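Local coordinates for conserved domain protein (Streptococcus pneumoniae, PDB 2I7R) that is of unknown function but belongs to the glyoxalase/bleomycin resistance protein/dioxygenase superfamily and forms a two-chain assembly, at residues Ser101-Gly106 against Val111-Arg116; Asp36-Phe41 against Cys47-Gln52; Gln76-Leu81 against His90-Thr95. All blocks are in the same frame, centred on the assembly; numbering follows the deposited sequence.

Interaction 1: Ser101-Gly106 against Val111-Arg116; sequences SLLVQG and VLDFYR
Val104 and Leu112 face each other as a hydrogen-bonded antiparallel pair, and their two backbone bonds are both close to straight. Val104 N to Leu112 O is 2.8 Å; Leu112 N to Val104 O is 2.9 Å. Toward Ser101 the pairing is less regular. Phe114 N still reaches Leu102 O at 2.9 Å, but the return bond from Leu102 N to Phe114 O is weak, bent to 121°. Leu102 N is shared: besides that weak bond it donates to Asp113 OD1 at 3.2 Å, met nearly along its C-O axis. CG of Asp113 lies anti to the backbone N (chi1 175°), which swings the group across the strands to Leu102 and Ser101. Its other oxygen, OD2, is hydrogen-bonded to ND1 of His68 on strand 65-70, so each carboxylate oxygen has a hydrogen-bond partner.

On the Val104 face, CG2 of Val104 meets the edge of the Phe114 ring in its plane, 3.9 Å from CE2. On the opposite face, Leu103 CD2 presses on Val111 CG1 at 3.5 Å, a tight pair that Val56 of the second subunit packs against. Helix 74-84 lies under Leu102 and Val104. This is the closing beta hairpin, strands 100-105 and 111-116, of a beta-alpha-beta-beta-beta module, the repeated unit of the glyoxalase superfamily fold.

Interaction 2: Asp36-Phe41 against Cys47-Gln52; sequences DGFAQF and CLMLSQ
Gly37 to Gln52 opens the run of backbone bonds: Gln52 N donates to Gly37 O at 2.9 Å, 165° at the hydrogen. Further along, Ala39 and Leu50 satisfy each other, Ala39 N to Leu50 O at 3.0 Å and Leu50 N to Ala39 O at 2.9 Å, and Phe41 and Leu48 do the same with two bonds of their own. In all five the donor sits tilted from the carbonyl plane, by up to 30° at Gly37 O. Several of these oxygens also take a CA-H from the strand opposite, as Leu50 O does from Phe38 CA at 3.2 Å. Two side chains find their polar partners outside the pair: Gln40 NE2 donates to Asp32 OD2, and Ser51 OG is hydrogen-bonded to Asn53 O.

The side chain of selenomethionine Met49 lies between those of Phe38 and Gln40 on one face. Its chain bends at chi2 (44°), placing SE alongside CG of Gln40 at 4.0 Å, while Met49 CG comes within 3.4 Å of Phe38 CZ, oblique to that ring. On the other face the Phe41 ring turns its edge to Leu48 O and to CD1 of Leu50, the latter 4.2 Å from CE2.

Helix 16-27 packs on Ala39 and Phe41 through Cys20, Glu24 and Leu27. Strand 5-12 continues the sheet beyond 46-51, bonding to Cys47 and Met49, and strand 33-35 borders 38-43 on the other side.

Interaction 3: Gln76-Leu81 against His90-Thr95; sequences QNYKRL and HGPTVT
Tyr78 and Pro92 make most of this contact, and its main element is a CH-pi interaction. Pro92 CD stands over the middle of the Tyr78 ring, 3.5 Å from the centroid and only 9° off the ring normal, while the two side chains cross at about a right angle. The ring reaches the proline because CG of Tyr78 is anti to the backbone N (chi1 -173°), carrying it out from the helix toward the corner where the chain turns.

Apolar contact adds to this: Pro92 CG rests 3.7 Å from Tyr78 CD2, and Gly91 CA lies obliquely to the ring, 4.3 Å from CE1. No hydrogen bond links the two segments.

The polar bonds lie on the helix side of the contact and do not cross to 90-95. Arg80 NH2 gives a nearly straight bond to Asn77 OD1 at 2.8 Å, in the guanidinium plane and on a lone pair of the amide oxygen. Arg80 NH2 also bonds to Ile26 O, and Asn77 ND2 to Asp73 O, so each group is pinned at more than one point.

Leu102 of strand 100-105 also packs on Tyr78, and Glu100 touches Pro92. Helix 74-84 thus lies against one face of its sheet, with Tyr78 reaching the outermost strand, 88-94.

In the fold
Interactions 1 and 2 are the same kind of element, an antiparallel hairpin, placed in two separate four-stranded sheets with the same 1-4-3-2 strand order. Their centres lie about 20 Å apart on opposite sides of the chain's centre. Interaction 1 is largely buried, and its backbone pairing is supplemented by a carboxylate; interaction 2 is partly buried and relies on regular main-chain bonds. Interaction 3 is a small surface contact with no hydrogen bond between its segments, carried by an aromatic ring and a proline. It adjoins interaction 1, since strand 88-94 neighbours 100-105: Ser101 N lies 2.8 Å from Thr93 O, a probable hydrogen bond. Interaction 2 touches neither.

Interaction 1: Ser101-Gly106 against Val111-Arg116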
ATOM      1  N   SER A 101      14.730  -8.616   8.191  1.00 21.92           N
ATOM      2  CA  SER A 101      13.288  -8.427   8.207  1.00 22.72           C
ATOM      3  C   SER A 101      12.553  -9.349   9.168  1.00 21.73           C
ATOM      4  O   SER A 101      13.078 -10.330   9.632  1.00 21.04           O
ATOM      5  CB  SER A 101      12.705  -8.556   6.795  1.00 22.97           C
ATOM      6  OG  SER A 101      12.726  -9.901   6.387  1.00 25.53           O
ATOM      7  N   LEU A 102      11.317  -8.972   9.436  1.00 21.28           N
ATOM      8  CA  LEU A 102      10.422  -9.628  10.375  1.00 20.67           C
ATOM      9  C   LEU A 102       9.032  -9.456   9.760  1.00 20.49           C
ATOM     10  O   LEU A 102       8.554  -8.329   9.583  1.00 19.40           O
ATOM     11  CB  LEU A 102      10.470  -8.921  11.733  1.00 20.25           C
ATOM     12  CG  LEU A 102       9.415  -9.248  12.791  1.00 21.37           C
ATOM     13  CD1 LEU A 102       9.539 -10.727  13.209  1.00 21.93           C
ATOM     14  CD2 LEU A 102       9.547  -8.294  13.997  1.00 19.60           C
ATOM     15  N   LEU A 103       8.409 -10.578   9.442  1.00 20.23           N
ATOM     16  CA  LEU A 103       7.089 -10.604   8.833  1.00 21.40           C
ATOM     17  C   LEU A 103       6.026 -10.985   9.837  1.00 21.19           C
ATOM     18  O   LEU A 103       6.143 -12.025  10.491  1.00 20.23           O
ATOM     19  CB  LEU A 103       7.088 -11.593   7.676  1.00 21.45           C
ATOM     20  CG  LEU A 103       7.461 -10.675   6.522  1.00 25.37           C
ATOM     21  CD1 LEU A 103       8.761 -11.082   5.878  1.00 25.84           C
ATOM     22  CD2 LEU A 103       6.284 -10.479   5.536  1.00 25.45           C
ATOM     23  N   VAL A 104       5.006 -10.138   9.973  1.00 20.73           N
ATOM     24  CA  VAL A 104       3.969 -10.379  10.987  1.00 21.20           C
ATOM     25  C   VAL A 104       2.565 -10.359  10.383  1.00 20.27           C
ATOM     26  O   VAL A 104       2.325  -9.671   9.404  1.00 19.10           O
ATOM     27  CB  VAL A 104       4.087  -9.407  12.215  1.00 21.93           C
ATOM     28  CG1 VAL A 104       5.546  -9.168  12.542  1.00 22.81           C
ATOM     29  CG2 VAL A 104       3.424  -8.101  11.953  1.00 22.48           C
ATOM     30  N   GLN A 105       1.659 -11.148  10.954  1.00 20.27           N
ATOM     31  CA  GLN A 105       0.300 -11.195  10.466  1.00 20.16           C
ATOM     32  C   GLN A 105      -0.388  -9.983  11.033  1.00 19.65           C
ATOM     33  O   GLN A 105      -0.433  -9.828  12.257  1.00 20.13           O
ATOM     34  CB  GLN A 105      -0.417 -12.471  10.931  1.00 20.86           C
ATOM     35  CG  GLN A 105      -1.826 -12.656  10.338  1.00 22.23           C
ATOM     36  CD  GLN A 105      -1.804 -12.656   8.803  1.00 27.29           C
ATOM     37  OE1 GLN A 105      -1.251 -13.560   8.154  1.00 28.16           O
ATOM     38  NE2 GLN A 105      -2.387 -11.624   8.222  1.00 29.06           N
ATOM     39  N   GLY A 106      -0.888  -9.103  10.172  1.00 18.70           N
ATOM     40  CA  GLY A 106      -1.681  -7.962  10.680  1.00 18.77           C
ATOM     41  C   GLY A 106      -3.160  -8.317  10.642  1.00 18.84           C
ATOM     42  O   GLY A 106      -3.513  -9.428  10.186  1.00 19.02           O
ATOM     43  N   VAL A 111      -0.453  -8.143   6.010  1.00 16.26           N
ATOM     44  CA  VAL A 111       0.854  -8.672   6.397  1.00 15.75           C
ATOM     45  C   VAL A 111       1.837  -7.488   6.451  1.00 16.39           C
ATOM     46  O   VAL A 111       1.889  -6.640   5.550  1.00 15.40           O
ATOM     47  CB  VAL A 111       1.384  -9.748   5.372  1.00 16.51           C
ATOM     48  CG1 VAL A 111       2.840 -10.183   5.708  1.00 13.71           C
ATOM     49  CG2 VAL A 111       0.398 -10.995   5.226  1.00 13.48           C
ATOM     50  N   LEU A 112       2.602  -7.427   7.521  1.00 16.38           N
ATOM     51  CA  LEU A 112       3.502  -6.295   7.721  1.00 17.99           C
ATOM     52  C   LEU A 112       4.919  -6.829   7.790  1.00 18.33           C
ATOM     53  O   LEU A 112       5.152  -7.918   8.338  1.00 18.00           O
ATOM     54  CB  LEU A 112       3.146  -5.487   8.982  1.00 16.85           C
ATOM     55  CG  LEU A 112       1.866  -4.620   8.833  1.00 19.27           C
ATOM     56  CD1 LEU A 112       0.622  -5.460   9.016  1.00 20.49           C
ATOM     57  CD2 LEU A 112       1.846  -3.433   9.827  1.00 19.78           C
ATOM     58  N   ASP A 113       5.847  -6.064   7.222  1.00 18.20           N
ATOM     59  CA  ASP A 113       7.277  -6.355   7.361  1.00 19.03           C
ATOM     60  C   ASP A 113       7.946  -5.186   8.056  1.00 19.23           C
ATOM     61  O   ASP A 113       7.879  -4.059   7.578  1.00 19.37           O
ATOM     62  CB  ASP A 113       7.900  -6.599   5.980  1.00 19.25           C
ATOM     63  CG  ASP A 113       9.410  -6.798   6.023  1.00 20.73           C
ATOM     64  OD1 ASP A 113       9.921  -7.316   7.027  1.00 22.40           O
ATOM     65  OD2 ASP A 113      10.080  -6.439   5.045  1.00 18.95           O
ATOM     66  N   PHE A 114       8.537  -5.449   9.219  1.00 19.90           N
ATOM     67  CA  PHE A 114       9.433  -4.495   9.864  1.00 19.74           C
ATOM     68  C   PHE A 114      10.876  -4.860   9.454  1.00 19.78           C
ATOM     69  O   PHE A 114      11.356  -5.944   9.778  1.00 19.09           O
ATOM     70  CB  PHE A 114       9.243  -4.533  11.384  1.00 20.89           C
ATOM     71  CG  PHE A 114       7.837  -4.189  11.830  1.00 21.37           C
ATOM     72  CD1 PHE A 114       7.490  -2.876  12.119  1.00 21.94           C
ATOM     73  CD2 PHE A 114       6.862  -5.177  11.941  1.00 21.93           C
ATOM     74  CE1 PHE A 114       6.191  -2.552  12.547  1.00 25.79           C
ATOM     75  CE2 PHE A 114       5.553  -4.871  12.367  1.00 23.65           C
ATOM     76  CZ  PHE A 114       5.211  -3.562  12.663  1.00 23.79           C
ATOM     77  N   TYR A 115      11.545  -3.963   8.728  1.00 19.71           N
ATOM     78  CA  TYR A 115      12.836  -4.285   8.132  1.00 20.89           C
ATOM     79  C   TYR A 115      13.870  -3.149   8.276  1.00 21.42           C
ATOM     80  O   TYR A 115      13.516  -2.017   8.546  1.00 19.57           O
ATOM     81  CB  TYR A 115      12.678  -4.706   6.640  1.00 21.16           C
ATOM     82  CG  TYR A 115      12.541  -3.531   5.673  1.00 20.47           C
ATOM     83  CD1 TYR A 115      13.591  -3.152   4.839  1.00 18.87           C
ATOM     84  CD2 TYR A 115      11.360  -2.789   5.627  1.00 18.58           C
ATOM     85  CE1 TYR A 115      13.457  -2.058   3.968  1.00 19.86           C
ATOM     86  CE2 TYR A 115      11.211  -1.731   4.769  1.00 18.80           C
ATOM     87  CZ  TYR A 115      12.260  -1.365   3.941  1.00 21.25           C
ATOM     88  OH  TYR A 115      12.077  -0.282   3.123  1.00 24.19           O
ATOM     89  N   ARG A 116      15.143  -3.499   8.113  1.00 23.56           N
ATOM     90  CA  ARG A 116      16.229  -2.518   8.018  1.00 27.40           C
ATOM     91  C   ARG A 116      17.291  -2.995   7.051  1.00 27.82           C
ATOM     92  O   ARG A 116      17.437  -4.169   6.816  1.00 28.49           O
ATOM     93  CB  ARG A 116      16.847  -2.142   9.398  1.00 26.94           C
ATOM     94  CG  ARG A 116      17.137  -3.288  10.310  1.00 29.46           C
ATOM     95  CD  ARG A 116      18.064  -2.866  11.525  1.00 29.56           C
ATOM     96  NE  ARG A 116      19.382  -2.646  11.003  1.00 30.91           N
ATOM     97  CZ  ARG A 116      20.250  -3.608  10.678  1.00 31.04           C
ATOM     98  NH1 ARG A 116      20.003  -4.887  10.917  1.00 28.44           N
ATOM     99  NH2 ARG A 116      21.401  -3.263  10.115  1.00 33.86           N
TER

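Interaction 2: Asp36-Phe41 against Cys47-Gln52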
ATOM      1  N   ASP A  36     -16.023   5.699  13.523  1.00 28.29           N
ATOM      2  CA  ASP A  36     -16.619   4.392  13.325  1.00 28.19           C
ATOM      3  C   ASP A  36     -16.235   3.795  11.963  1.00 26.93           C
ATOM      4  O   ASP A  36     -16.235   2.593  11.805  1.00 26.21           O
ATOM      5  CB  ASP A  36     -18.153   4.454  13.466  1.00 28.91           C
ATOM      6  CG  ASP A  36     -18.602   4.486  14.913  1.00 31.95           C
ATOM      7  OD1 ASP A  36     -17.725   4.476  15.808  1.00 33.90           O
ATOM      8  OD2 ASP A  36     -19.828   4.519  15.155  1.00 35.38           O
ATOM      9  N   GLY A  37     -15.938   4.654  10.985  1.00 26.47           N
ATOM     10  CA  GLY A  37     -15.690   4.212   9.615  1.00 24.84           C
ATOM     11  C   GLY A  37     -14.394   4.648   8.946  1.00 23.93           C
ATOM     12  O   GLY A  37     -14.209   4.402   7.763  1.00 23.52           O
ATOM     13  N   PHE A  38     -13.491   5.266   9.694  1.00 23.12           N
ATOM     14  CA  PHE A  38     -12.251   5.768   9.130  1.00 23.58           C
ATOM     15  C   PHE A  38     -11.231   5.853  10.239  1.00 23.71           C
ATOM     16  O   PHE A  38     -11.604   6.197  11.357  1.00 25.61           O
ATOM     17  CB  PHE A  38     -12.515   7.164   8.556  1.00 23.17           C
ATOM     18  CG  PHE A  38     -11.316   7.834   7.925  1.00 23.72           C
ATOM     19  CD1 PHE A  38     -11.069   7.711   6.550  1.00 23.79           C
ATOM     20  CD2 PHE A  38     -10.485   8.679   8.679  1.00 24.56           C
ATOM     21  CE1 PHE A  38      -9.970   8.387   5.932  1.00 20.66           C
ATOM     22  CE2 PHE A  38      -9.378   9.349   8.070  1.00 24.42           C
ATOM     23  CZ  PHE A  38      -9.150   9.202   6.684  1.00 22.74           C
ATOM     24  N   ALA A  39      -9.962   5.564   9.934  1.00 23.10           N
ATOM     25  CA  ALA A  39      -8.804   5.784  10.838  1.00 22.17           C
ATOM     26  C   ALA A  39      -7.591   6.181  10.004  1.00 22.27           C
ATOM     27  O   ALA A  39      -7.419   5.725   8.862  1.00 22.29           O
ATOM     28  CB  ALA A  39      -8.484   4.525  11.674  1.00 22.19           C
ATOM     29  N   GLN A  40      -6.757   7.046  10.558  1.00 21.87           N
ATOM     30  CA  GLN A  40      -5.605   7.536   9.839  1.00 21.76           C
ATOM     31  C   GLN A  40      -4.392   7.298  10.681  1.00 21.69           C
ATOM     32  O   GLN A  40      -4.348   7.739  11.830  1.00 23.07           O
ATOM     33  CB  GLN A  40      -5.715   9.050   9.587  1.00 21.56           C
ATOM     34  CG  GLN A  40      -4.372   9.744   9.239  1.00 20.60           C
ATOM     35  CD  GLN A  40      -4.509  11.275   9.239  1.00 22.39           C
ATOM     36  OE1 GLN A  40      -5.502  11.812   8.737  1.00 22.72           O
ATOM     37  NE2 GLN A  40      -3.524  11.971   9.807  1.00 19.94           N
ATOM     38  N   PHE A  41      -3.388   6.658  10.093  1.00 20.56           N
ATOM     39  CA  PHE A  41      -2.109   6.511  10.724  1.00 19.84           C
ATOM     40  C   PHE A  41      -1.097   7.267   9.902  1.00 20.63           C
ATOM     41  O   PHE A  41      -1.163   7.272   8.678  1.00 20.84           O
ATOM     42  CB  PHE A  41      -1.685   5.031  10.768  1.00 19.38           C
ATOM     43  CG  PHE A  41      -2.518   4.173  11.689  1.00 17.71           C
ATOM     44  CD1 PHE A  41      -2.077   3.891  12.978  1.00 17.64           C
ATOM     45  CD2 PHE A  41      -3.727   3.640  11.267  1.00 16.38           C
ATOM     46  CE1 PHE A  41      -2.826   3.089  13.834  1.00 16.49           C
ATOM     47  CE2 PHE A  41      -4.480   2.811  12.131  1.00 14.18           C
ATOM     48  CZ  PHE A  41      -4.031   2.546  13.394  1.00 13.64           C
ATOM     49  N   CYS A  47       1.131   7.848   4.886  1.00 24.00           N
ATOM     50  CA  CYS A  47      -0.097   7.643   5.664  1.00 23.13           C
ATOM     51  C   CYS A  47      -0.767   6.349   5.278  1.00 21.32           C
ATOM     52  O   CYS A  47      -0.695   5.929   4.140  1.00 21.95           O
ATOM     53  CB  CYS A  47      -1.097   8.763   5.447  1.00 23.03           C
ATOM     54  SG  CYS A  47      -0.662  10.226   6.300  1.00 27.91           S
ATOM     55  N   LEU A  48      -1.424   5.732   6.238  1.00 20.06           N
ATOM     56  CA  LEU A  48      -2.185   4.526   5.996  1.00 19.28           C
ATOM     57  C   LEU A  48      -3.590   4.767   6.558  1.00 18.98           C
ATOM     58  O   LEU A  48      -3.743   4.956   7.756  1.00 18.95           O
ATOM     59  CB  LEU A  48      -1.468   3.322   6.660  1.00 18.48           C
ATOM     60  CG  LEU A  48      -2.072   1.897   6.690  1.00 19.81           C
ATOM     61  CD1 LEU A  48      -2.107   1.245   5.322  1.00 17.37           C
ATOM     62  CD2 LEU A  48      -1.256   1.010   7.616  1.00 19.34           C
HETATM   63  N   MSE A  49      -4.605   4.765   5.698  1.00 18.32           N
HETATM   64  CA  MSE A  49      -5.991   4.874   6.149  1.00 19.08           C
HETATM   65  C   MSE A  49      -6.719   3.509   6.201  1.00 19.19           C
HETATM   66  O   MSE A  49      -6.464   2.603   5.391  1.00 19.09           O
HETATM   67  CB  MSE A  49      -6.793   5.808   5.223  1.00 19.48           C
HETATM   68  CG  MSE A  49      -6.576   7.312   5.436  1.00 22.60           C
HETATM   69 SE   MSE A  49      -4.748   7.936   5.679  1.00 32.75          SE
HETATM   70  CE  MSE A  49      -5.140   9.903   5.300  1.00 21.22           C
ATOM     71  N   LEU A  50      -7.652   3.395   7.131  1.00 18.60           N
ATOM     72  CA  LEU A  50      -8.644   2.326   7.098  1.00 19.81           C
ATOM     73  C   LEU A  50      -9.967   2.990   6.760  1.00 20.79           C
ATOM     74  O   LEU A  50     -10.298   4.043   7.312  1.00 21.03           O
ATOM     75  CB  LEU A  50      -8.739   1.630   8.450  1.00 18.51           C
ATOM     76  CG  LEU A  50      -7.411   1.209   9.079  1.00 17.87           C
ATOM     77  CD1 LEU A  50      -7.680   0.650  10.463  1.00 17.48           C
ATOM     78  CD2 LEU A  50      -6.699   0.172   8.183  1.00 17.52           C
ATOM     79  N   SER A  51     -10.716   2.410   5.842  1.00 21.92           N
ATOM     80  CA  SER A  51     -11.985   3.013   5.475  1.00 24.40           C
ATOM     81  C   SER A  51     -13.056   1.952   5.299  1.00 25.32           C
ATOM     82  O   SER A  51     -12.805   0.934   4.685  1.00 25.38           O
ATOM     83  CB  SER A  51     -11.823   3.872   4.225  1.00 24.06           C
ATOM     84  OG  SER A  51     -13.096   4.246   3.726  1.00 28.46           O
ATOM     85  N   GLN A  52     -14.247   2.188   5.851  1.00 26.67           N
ATOM     86  CA  GLN A  52     -15.368   1.286   5.630  1.00 27.90           C
ATOM     87  C   GLN A  52     -16.080   1.643   4.317  1.00 27.94           C
ATOM     88  O   GLN A  52     -16.546   0.779   3.581  1.00 27.03           O
ATOM     89  CB  GLN A  52     -16.322   1.337   6.816  1.00 29.06           C
ATOM     90  CG  GLN A  52     -17.381   0.246   6.805  1.00 32.28           C
ATOM     91  CD  GLN A  52     -18.549   0.576   7.730  1.00 38.38           C
ATOM     92  OE1 GLN A  52     -18.352   1.101   8.831  1.00 41.17           O
ATOM     93  NE2 GLN A  52     -19.772   0.278   7.282  1.00 37.89           N
TER

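Interaction 3: Gln76-Leu81 against His90-Thr95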
ATOM      1  N   GLN A  76      14.204  -5.517  18.482  1.00 22.57           N
ATOM      2  CA  GLN A  76      13.356  -4.899  19.498  1.00 24.75           C
ATOM      3  C   GLN A  76      11.837  -4.947  19.150  1.00 23.90           C
ATOM      4  O   GLN A  76      11.026  -5.242  20.028  1.00 24.42           O
ATOM      5  CB  GLN A  76      13.830  -3.493  19.881  1.00 25.34           C
ATOM      6  CG  GLN A  76      13.191  -2.966  21.196  1.00 32.09           C
ATOM      7  CD  GLN A  76      13.300  -3.963  22.406  1.00 40.38           C
ATOM      8  OE1 GLN A  76      14.414  -4.372  22.815  1.00 40.45           O
ATOM      9  NE2 GLN A  76      12.126  -4.347  22.978  1.00 41.48           N
ATOM     10  N   ASN A  77      11.463  -4.677  17.888  1.00 22.67           N
ATOM     11  CA  ASN A  77      10.080  -4.857  17.447  1.00 21.43           C
ATOM     12  C   ASN A  77       9.628  -6.290  17.618  1.00 21.45           C
ATOM     13  O   ASN A  77       8.516  -6.550  18.079  1.00 20.48           O
ATOM     14  CB  ASN A  77       9.888  -4.408  15.992  1.00 22.04           C
ATOM     15  CG  ASN A  77       9.752  -2.906  15.873  1.00 22.40           C
ATOM     16  OD1 ASN A  77       8.691  -2.351  16.137  1.00 20.64           O
ATOM     17  ND2 ASN A  77      10.843  -2.240  15.516  1.00 24.75           N
ATOM     18  N   TYR A  78      10.514  -7.218  17.279  1.00 21.10           N
ATOM     19  CA  TYR A  78      10.262  -8.639  17.472  1.00 22.24           C
ATOM     20  C   TYR A  78       9.858  -8.995  18.883  1.00 22.13           C
ATOM     21  O   TYR A  78       8.822  -9.614  19.087  1.00 21.18           O
ATOM     22  CB  TYR A  78      11.480  -9.463  17.067  1.00 23.32           C
ATOM     23  CG  TYR A  78      11.258 -10.944  17.067  1.00 25.51           C
ATOM     24  CD1 TYR A  78      10.120 -11.488  16.487  1.00 25.81           C
ATOM     25  CD2 TYR A  78      12.201 -11.812  17.635  1.00 29.33           C
ATOM     26  CE1 TYR A  78       9.915 -12.840  16.445  1.00 27.28           C
ATOM     27  CE2 TYR A  78      12.008 -13.191  17.606  1.00 30.37           C
ATOM     28  CZ  TYR A  78      10.849 -13.692  17.005  1.00 29.06           C
ATOM     29  OH  TYR A  78      10.618 -15.050  16.930  1.00 30.24           O
ATOM     30  N   LYS A  79      10.686  -8.595  19.840  1.00 23.24           N
ATOM     31  CA  LYS A  79      10.439  -8.849  21.250  1.00 24.94           C
ATOM     32  C   LYS A  79       9.088  -8.257  21.674  1.00 24.49           C
ATOM     33  O   LYS A  79       8.300  -8.913  22.355  1.00 24.66           O
ATOM     34  CB  LYS A  79      11.566  -8.257  22.116  1.00 25.77           C
ATOM     35  CG  LYS A  79      11.454  -8.619  23.617  1.00 29.55           C
ATOM     36  CD  LYS A  79      12.114  -7.571  24.516  1.00 35.73           C
ATOM     37  CE  LYS A  79      13.621  -7.807  24.613  1.00 38.21           C
ATOM     38  NZ  LYS A  79      14.089  -7.477  26.014  1.00 37.02           N
ATOM     39  N   ARG A  80       8.848  -7.019  21.261  1.00 23.93           N
ATOM     40  CA  ARG A  80       7.625  -6.310  21.580  1.00 23.24           C
ATOM     41  C   ARG A  80       6.424  -7.114  21.092  1.00 23.28           C
ATOM     42  O   ARG A  80       5.469  -7.384  21.866  1.00 23.96           O
ATOM     43  CB  ARG A  80       7.654  -4.901  20.958  1.00 23.54           C
ATOM     44  CG  ARG A  80       6.449  -4.035  21.256  1.00 22.91           C
ATOM     45  CD  ARG A  80       6.560  -2.664  20.606  1.00 22.33           C
ATOM     46  NE  ARG A  80       6.731  -2.704  19.150  1.00 19.00           N
ATOM     47  CZ  ARG A  80       5.765  -2.968  18.259  1.00 20.62           C
ATOM     48  NH1 ARG A  80       4.515  -3.257  18.657  1.00 14.91           N
ATOM     49  NH2 ARG A  80       6.064  -2.978  16.945  1.00 18.51           N
ATOM     50  N   LEU A  81       6.487  -7.525  19.833  1.00 22.03           N
ATOM     51  CA  LEU A  81       5.396  -8.248  19.202  1.00 21.49           C
ATOM     52  C   LEU A  81       5.156  -9.632  19.793  1.00 21.88           C
ATOM     53  O   LEU A  81       4.006 -10.067  19.877  1.00 21.48           O
ATOM     54  CB  LEU A  81       5.561  -8.307  17.675  1.00 19.84           C
ATOM     55  CG  LEU A  81       5.574  -6.947  16.974  1.00 21.10           C
ATOM     56  CD1 LEU A  81       6.223  -7.014  15.541  1.00 15.44           C
ATOM     57  CD2 LEU A  81       4.170  -6.271  16.978  1.00 20.14           C
ATOM     58  N   HIS A  90       7.514 -14.864   9.887  1.00 28.15           N
ATOM     59  CA  HIS A  90       8.918 -15.175   9.589  1.00 30.57           C
ATOM     60  C   HIS A  90       9.703 -14.328  10.583  1.00 29.57           C
ATOM     61  O   HIS A  90       9.564 -13.110  10.565  1.00 29.11           O
ATOM     62  CB  HIS A  90       9.257 -14.803   8.114  1.00 32.13           C
ATOM     63  CG  HIS A  90      10.247 -15.713   7.456  1.00 37.28           C
ATOM     64  ND1 HIS A  90      11.450 -15.260   6.946  1.00 43.81           N
ATOM     65  CD2 HIS A  90      10.218 -17.048   7.211  1.00 42.40           C
ATOM     66  CE1 HIS A  90      12.124 -16.278   6.423  1.00 43.68           C
ATOM     67  NE2 HIS A  90      11.399 -17.374   6.570  1.00 44.17           N
ATOM     68  N   GLY A  91      10.457 -14.985  11.476  1.00 29.20           N
ATOM     69  CA  GLY A  91      11.180 -14.372  12.637  1.00 27.81           C
ATOM     70  C   GLY A  91      12.281 -13.551  12.041  1.00 28.13           C
ATOM     71  O   GLY A  91      12.410 -13.564  10.804  1.00 28.52           O
ATOM     72  N   PRO A  92      13.050 -12.783  12.854  1.00 27.69           N
ATOM     73  CA  PRO A  92      14.019 -11.960  12.109  1.00 28.41           C
ATOM     74  C   PRO A  92      14.995 -12.821  11.288  1.00 28.47           C
ATOM     75  O   PRO A  92      15.447 -13.857  11.751  1.00 27.79           O
ATOM     76  CB  PRO A  92      14.726 -11.134  13.196  1.00 28.44           C
ATOM     77  CG  PRO A  92      13.804 -11.195  14.396  1.00 28.15           C
ATOM     78  CD  PRO A  92      13.145 -12.552  14.303  1.00 28.04           C
ATOM     79  N   THR A  93      15.205 -12.437  10.041  1.00 29.08           N
ATOM     80  CA  THR A  93      16.199 -13.067   9.202  1.00 30.14           C
ATOM     81  C   THR A  93      16.896 -11.991   8.398  1.00 29.57           C
ATOM     82  O   THR A  93      16.422 -10.862   8.313  1.00 29.60           O
ATOM     83  CB  THR A  93      15.608 -14.165   8.293  1.00 31.11           C
ATOM     84  OG1 THR A  93      14.549 -13.634   7.487  1.00 33.92           O
ATOM     85  CG2 THR A  93      15.074 -15.324   9.113  1.00 33.16           C
ATOM     86  N   VAL A  94      18.047 -12.319   7.834  1.00 29.21           N
ATOM     87  CA  VAL A  94      18.828 -11.324   7.122  1.00 28.26           C
ATOM     88  C   VAL A  94      19.243 -11.865   5.757  1.00 28.49           C
ATOM     89  O   VAL A  94      19.439 -13.065   5.592  1.00 28.38           O
ATOM     90  CB  VAL A  94      20.050 -10.866   7.983  1.00 28.25           C
ATOM     91  CG1 VAL A  94      21.076 -11.987   8.122  1.00 28.89           C
ATOM     92  CG2 VAL A  94      20.672  -9.647   7.430  1.00 26.17           C
ATOM     93  N   THR A  95      19.338 -10.986   4.769  1.00 28.32           N
ATOM     94  CA  THR A  95      19.872 -11.390   3.492  1.00 28.15           C
ATOM     95  C   THR A  95      21.386 -11.213   3.510  1.00 29.13           C
ATOM     96  O   THR A  95      21.931 -10.469   4.328  1.00 29.05           O
ATOM     97  CB  THR A  95      19.284 -10.568   2.311  1.00 27.88           C
ATOM     98  OG1 THR A  95      19.730  -9.201   2.370  1.00 25.50           O
ATOM     99  CG2 THR A  95      17.759 -10.641   2.305  1.00 27.54           C
TER